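Alpha/beta hydrolase (Pseudomonas aeruginosa PAO1, PDB 4R1D) binds calcium and is probably a lipase effector of the H2 type VI secretion system, captured here with Tli4, its likely immunity protein. Local coordinates at residues V113-S124 with A131-R141. Sequence-based numbering, arbitrary orientation. Where two conformers were deposited one is given.
Sequences VDDQGTIDVGQS and ARLRGWGKVMR
Arg132 NH1 donates to Gly117 O at 2.6 Å, nearly straight at 167°, where loop 113-124 of this alpha/beta hydrolase packs against the end of helix 128-133 and the turn 136-138 beyond its Schellman motif. The same nitrogen reaches a lone pair of Asp115 O at 3.1 Å. Both acceptors lie near the guanidinium plane. With a weak bond from Arg132 NH2 to Gly117 O, they favour this orientation. Gly117 N donates back to Gly137 O at 2.8 Å, and Asn61 also binds that oxygen. One water links Asp115 O, Arg132 O and Gly137 N.

Ile119 CD1 sets a methyl over the centre of one guanidinium face of Arg132, 3.6 Å above the plane. Ile119 CG2, anti to the backbone N, makes apolar contact with Ala131 CB at 3.8 Å. Val121 CG1 meets the same methyl.

The extended Lys138 chain passes Val113 and Asp115. Its NZ bonds Cys206 O, and Trp136 NE1 bonds Val204 O near the calcium site.

At Thr118, Glu265 of the partner chain packs alongside and forms a long, weak ion pair with Arg141. Arg141 bends at chi3 (49°), and its NE donates to Thr118 OG1 at 2.8 Å, the oxygen tilted 23° from the guanidinium plane.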
loop_
_atom_site.group_PDB
_atom_site.type_symbol
_atom_site.label_atom_id
_atom_site.label_comp_id
_atom_site.label_asym_id
_atom_site.label_seq_id
_atom_site.Cartn_x
_atom_site.Cartn_y
_atom_site.Cartn_z
ATOM N N VAL A 113 -0.242 8.202 4.052
ATOM C CA VAL A 113 0.814 7.821 4.982
ATOM C C VAL A 113 0.449 8.145 6.428
ATOM O O VAL A 113 -0.076 9.224 6.716
ATOM C CB VAL A 113 2.123 8.529 4.640
ATOM C CG1 VAL A 113 3.179 8.246 5.710
ATOM C CG2 VAL A 113 2.591 8.094 3.256
ATOM N N ASP A 114 0.724 7.199 7.322
ATOM C CA ASP A 114 0.507 7.356 8.761
ATOM C C ASP A 114 1.869 7.334 9.439
ATOM O O ASP A 114 2.540 6.304 9.445
ATOM C CB ASP A 114 -0.365 6.209 9.299
ATOM C CG ASP A 114 -0.602 6.292 10.809
ATOM O OD1 ASP A 114 -0.158 7.274 11.447
ATOM O OD2 ASP A 114 -1.256 5.374 11.361
ATOM N N ASP A 115 2.273 8.469 10.006
ATOM C CA ASP A 115 3.589 8.581 10.627
ATOM C C ASP A 115 3.595 8.276 12.121
ATOM O O ASP A 115 4.594 8.520 12.806
ATOM C CB ASP A 115 4.210 9.960 10.355
ATOM C CG ASP A 115 3.486 11.088 11.065
ATOM O OD1 ASP A 115 2.416 10.840 11.674
ATOM O OD2 ASP A 115 4.001 12.232 11.012
ATOM N N GLN A 116 2.488 7.729 12.625
ATOM C CA GLN A 116 2.339 7.502 14.057
ATOM C C GLN A 116 2.595 6.059 14.488
ATOM O O GLN A 116 2.145 5.628 15.552
ATOM C CB GLN A 116 0.951 7.976 14.512
ATOM C CG GLN A 116 0.733 9.454 14.234
ATOM C CD GLN A 116 1.609 10.335 15.113
ATOM O OE1 GLN A 116 2.298 11.236 14.632
ATOM N NE2 GLN A 116 1.585 10.071 16.409
ATOM N N GLY A 117 3.351 5.318 13.679
ATOM C CA GLY A 117 3.751 3.976 14.056
ATOM C C GLY A 117 4.807 3.964 15.147
ATOM O O GLY A 117 5.364 5.008 15.512
ATOM N N THR A 118 5.090 2.773 15.662
ATOM C CA THR A 118 6.084 2.605 16.713
ATOM C C THR A 118 7.478 2.823 16.130
ATOM O O THR A 118 7.702 2.574 14.951
ATOM C CB THR A 118 6.018 1.198 17.310
ATOM O OG1 THR A 118 6.173 0.235 16.260
ATOM C CG2 THR A 118 4.681 0.983 18.027
ATOM N N ILE A 119 8.400 3.283 16.970
ATOM C CA ILE A 119 9.760 3.605 16.547
ATOM C C ILE A 119 10.761 2.979 17.497
ATOM O O ILE A 119 10.595 3.041 18.716
ATOM C CB ILE A 119 10.001 5.128 16.551
ATOM C CG1 ILE A 119 9.083 5.818 15.538
ATOM C CG2 ILE A 119 11.476 5.448 16.255
ATOM C CD1 ILE A 119 9.200 7.345 15.521
ATOM N N ASP A 120 11.814 2.390 16.936
ATOM C CA ASP A 120 12.910 1.873 17.733
ATOM C C ASP A 120 14.129 2.719 17.427
ATOM O O ASP A 120 14.758 2.538 16.392
ATOM C CB ASP A 120 13.181 0.413 17.376
ATOM C CG ASP A 120 14.374 -0.157 18.112
ATOM O OD1 ASP A 120 14.838 0.481 19.085
ATOM O OD2 ASP A 120 14.840 -1.249 17.717
ATOM N N VAL A 121 14.450 3.660 18.307
ATOM C CA VAL A 121 15.571 4.554 18.053
ATOM C C VAL A 121 16.909 3.819 18.143
ATOM O O VAL A 121 17.925 4.315 17.666
ATOM C CB VAL A 121 15.561 5.776 18.985
ATOM C CG1 VAL A 121 14.272 6.574 18.797
ATOM C CG2 VAL A 121 15.727 5.337 20.431
ATOM N N GLY A 122 16.895 2.631 18.735
ATOM C CA GLY A 122 18.085 1.797 18.813
ATOM C C GLY A 122 19.299 2.531 19.351
ATOM O O GLY A 122 19.253 3.133 20.426
ATOM N N GLN A 123 20.390 2.482 18.590
ATOM C CA GLN A 123 21.611 3.194 18.952
ATOM C C GLN A 123 21.839 4.400 18.037
ATOM O O GLN A 123 22.970 4.826 17.828
ATOM C CB GLN A 123 22.816 2.247 18.881
ATOM C CG GLN A 123 22.636 0.943 19.653
ATOM C CD GLN A 123 21.684 -0.033 18.964
ATOM O OE1 GLN A 123 21.659 -0.141 17.734
ATOM N NE2 GLN A 123 20.888 -0.743 19.762
ATOM N N SER A 124 20.757 4.966 17.513
ATOM C CA SER A 124 20.857 6.062 16.549
ATOM C C SER A 124 21.338 7.358 17.171
ATOM O O SER A 124 21.835 8.242 16.475
ATOM C CB SER A 124 19.498 6.321 15.896
ATOM O OG SER A 124 18.587 6.845 16.849
ATOM N N ALA A 131 13.195 11.186 16.030
ATOM C CA ALA A 131 12.999 10.126 15.040
ATOM C C ALA A 131 11.589 10.209 14.462
ATOM O O ALA A 131 11.386 9.944 13.279
ATOM C CB ALA A 131 13.261 8.752 15.663
ATOM N N ARG A 132 10.617 10.582 15.295
ATOM C CA ARG A 132 9.248 10.773 14.817
ATOM C C ARG A 132 9.190 11.916 13.795
ATOM O O ARG A 132 8.596 11.785 12.724
ATOM C CB ARG A 132 8.311 11.033 16.006
ATOM C CG ARG A 132 6.899 11.457 15.659
ATOM C CD ARG A 132 5.899 10.323 15.793
ATOM N NE ARG A 132 6.155 9.391 16.898
ATOM C CZ ARG A 132 5.940 8.084 16.782
ATOM N NH1 ARG A 132 5.479 7.615 15.626
ATOM N NH2 ARG A 132 6.186 7.247 17.780
ATOM N N LEU A 133 9.828 13.038 14.117
ATOM C CA LEU A 133 9.902 14.154 13.181
ATOM C C LEU A 133 10.575 13.738 11.882
ATOM O O LEU A 133 10.213 14.220 10.805
ATOM C CB LEU A 133 10.653 15.333 13.796
ATOM C CG LEU A 133 9.798 16.131 14.780
ATOM C CD1 LEU A 133 10.650 17.159 15.528
ATOM C CD2 LEU A 133 8.630 16.800 14.060
ATOM N N ARG A 134 11.555 12.849 11.991
ATOM C CA ARG A 134 12.260 12.349 10.808
ATOM C C ARG A 134 11.418 11.334 10.032
ATOM O O ARG A 134 11.864 10.829 9.004
ATOM C CB ARG A 134 13.579 11.677 11.188
ATOM C CG ARG A 134 14.570 12.551 11.936
ATOM C CD ARG A 134 15.440 13.355 11.014
ATOM N NE ARG A 134 16.616 13.838 11.741
ATOM C CZ ARG A 134 17.722 13.120 11.909
ATOM N NH1 ARG A 134 17.799 11.895 11.385
ATOM N NH2 ARG A 134 18.745 13.623 12.599
ATOM N N GLY A 135 10.233 11.008 10.547
ATOM C CA GLY A 135 9.319 10.105 9.856
ATOM C C GLY A 135 9.569 8.613 10.032
ATOM O O GLY A 135 9.011 7.780 9.301
ATOM N N TRP A 136 10.385 8.249 11.011
ATOM C CA TRP A 136 10.742 6.842 11.169
ATOM C C TRP A 136 9.552 5.982 11.612
ATOM O O TRP A 136 9.613 4.761 11.526
ATOM C CB TRP A 136 11.890 6.671 12.158
ATOM C CG TRP A 136 13.209 7.251 11.713
ATOM C CD1 TRP A 136 13.430 8.196 10.744
ATOM C CD2 TRP A 136 14.486 6.918 12.250
ATOM N NE1 TRP A 136 14.786 8.455 10.642
ATOM C CE2 TRP A 136 15.449 7.684 11.558
ATOM C CE3 TRP A 136 14.910 6.039 13.248
ATOM C CZ2 TRP A 136 16.812 7.600 11.843
ATOM C CZ3 TRP A 136 16.266 5.954 13.525
ATOM C CH2 TRP A 136 17.197 6.733 12.826
ATOM N N GLY A 137 8.478 6.625 12.076
ATOM C CA GLY A 137 7.288 5.900 12.485
ATOM C C GLY A 137 6.331 5.681 11.325
ATOM O O GLY A 137 5.196 5.258 11.518
ATOM N N LYS A 138 6.786 5.992 10.119
ATOM C CA LYS A 138 5.978 5.797 8.917
ATOM C C LYS A 138 6.076 4.386 8.367
ATOM O O LYS A 138 5.264 3.996 7.530
ATOM C CB LYS A 138 6.470 6.713 7.803
ATOM C CG LYS A 138 6.141 8.175 7.962
ATOM C CD LYS A 138 6.912 8.965 6.929
ATOM C CE LYS A 138 6.790 10.475 7.167
ATOM N NZ LYS A 138 7.525 11.252 6.125
ATOM N N VAL A 139 7.094 3.643 8.790
ATOM C CA VAL A 139 7.444 2.387 8.121
ATOM C C VAL A 139 7.608 1.201 9.073
ATOM O O VAL A 139 7.786 1.378 10.279
ATOM C CB VAL A 139 8.736 2.537 7.284
ATOM C CG1 VAL A 139 8.536 3.566 6.191
ATOM C CG2 VAL A 139 9.912 2.906 8.181
ATOM N N MET A 140 7.560 -0.007 8.511
ATOM C CA MET A 140 7.675 -1.234 9.293
ATOM C C MET A 140 8.919 -1.183 10.186
ATOM O O MET A 140 10.047 -1.004 9.709
ATOM C CB MET A 140 7.725 -2.442 8.357
ATOM C CG MET A 140 7.622 -3.781 9.050
ATOM S SD MET A 140 7.554 -5.106 7.829
ATOM C CE MET A 140 7.329 -6.513 8.909
ATOM N N ARG A 141 8.710 -1.331 11.486
ATOM C CA ARG A 141 9.795 -1.065 12.429
ATOM C C ARG A 141 10.983 -2.021 12.313
ATOM O O ARG A 141 12.116 -1.586 12.126
ATOM C CB ARG A 141 9.284 -1.038 13.869
ATOM C CG ARG A 141 10.432 -0.898 14.839
ATOM C CD ARG A 141 10.041 -0.172 16.091
ATOM N NE ARG A 141 8.826 -0.700 16.682
ATOM C CZ ARG A 141 8.651 -1.958 17.068
ATOM N NH1 ARG A 141 9.614 -2.850 16.905
ATOM N NH2 ARG A 141 7.499 -2.321 17.614
HETATM O O HOH W 1 7.329 9.289 12.239
HETATM O O HOH W 2 6.753 12.612 10.562
HETATM O O HOH W 3 6.311 2.095 12.534
#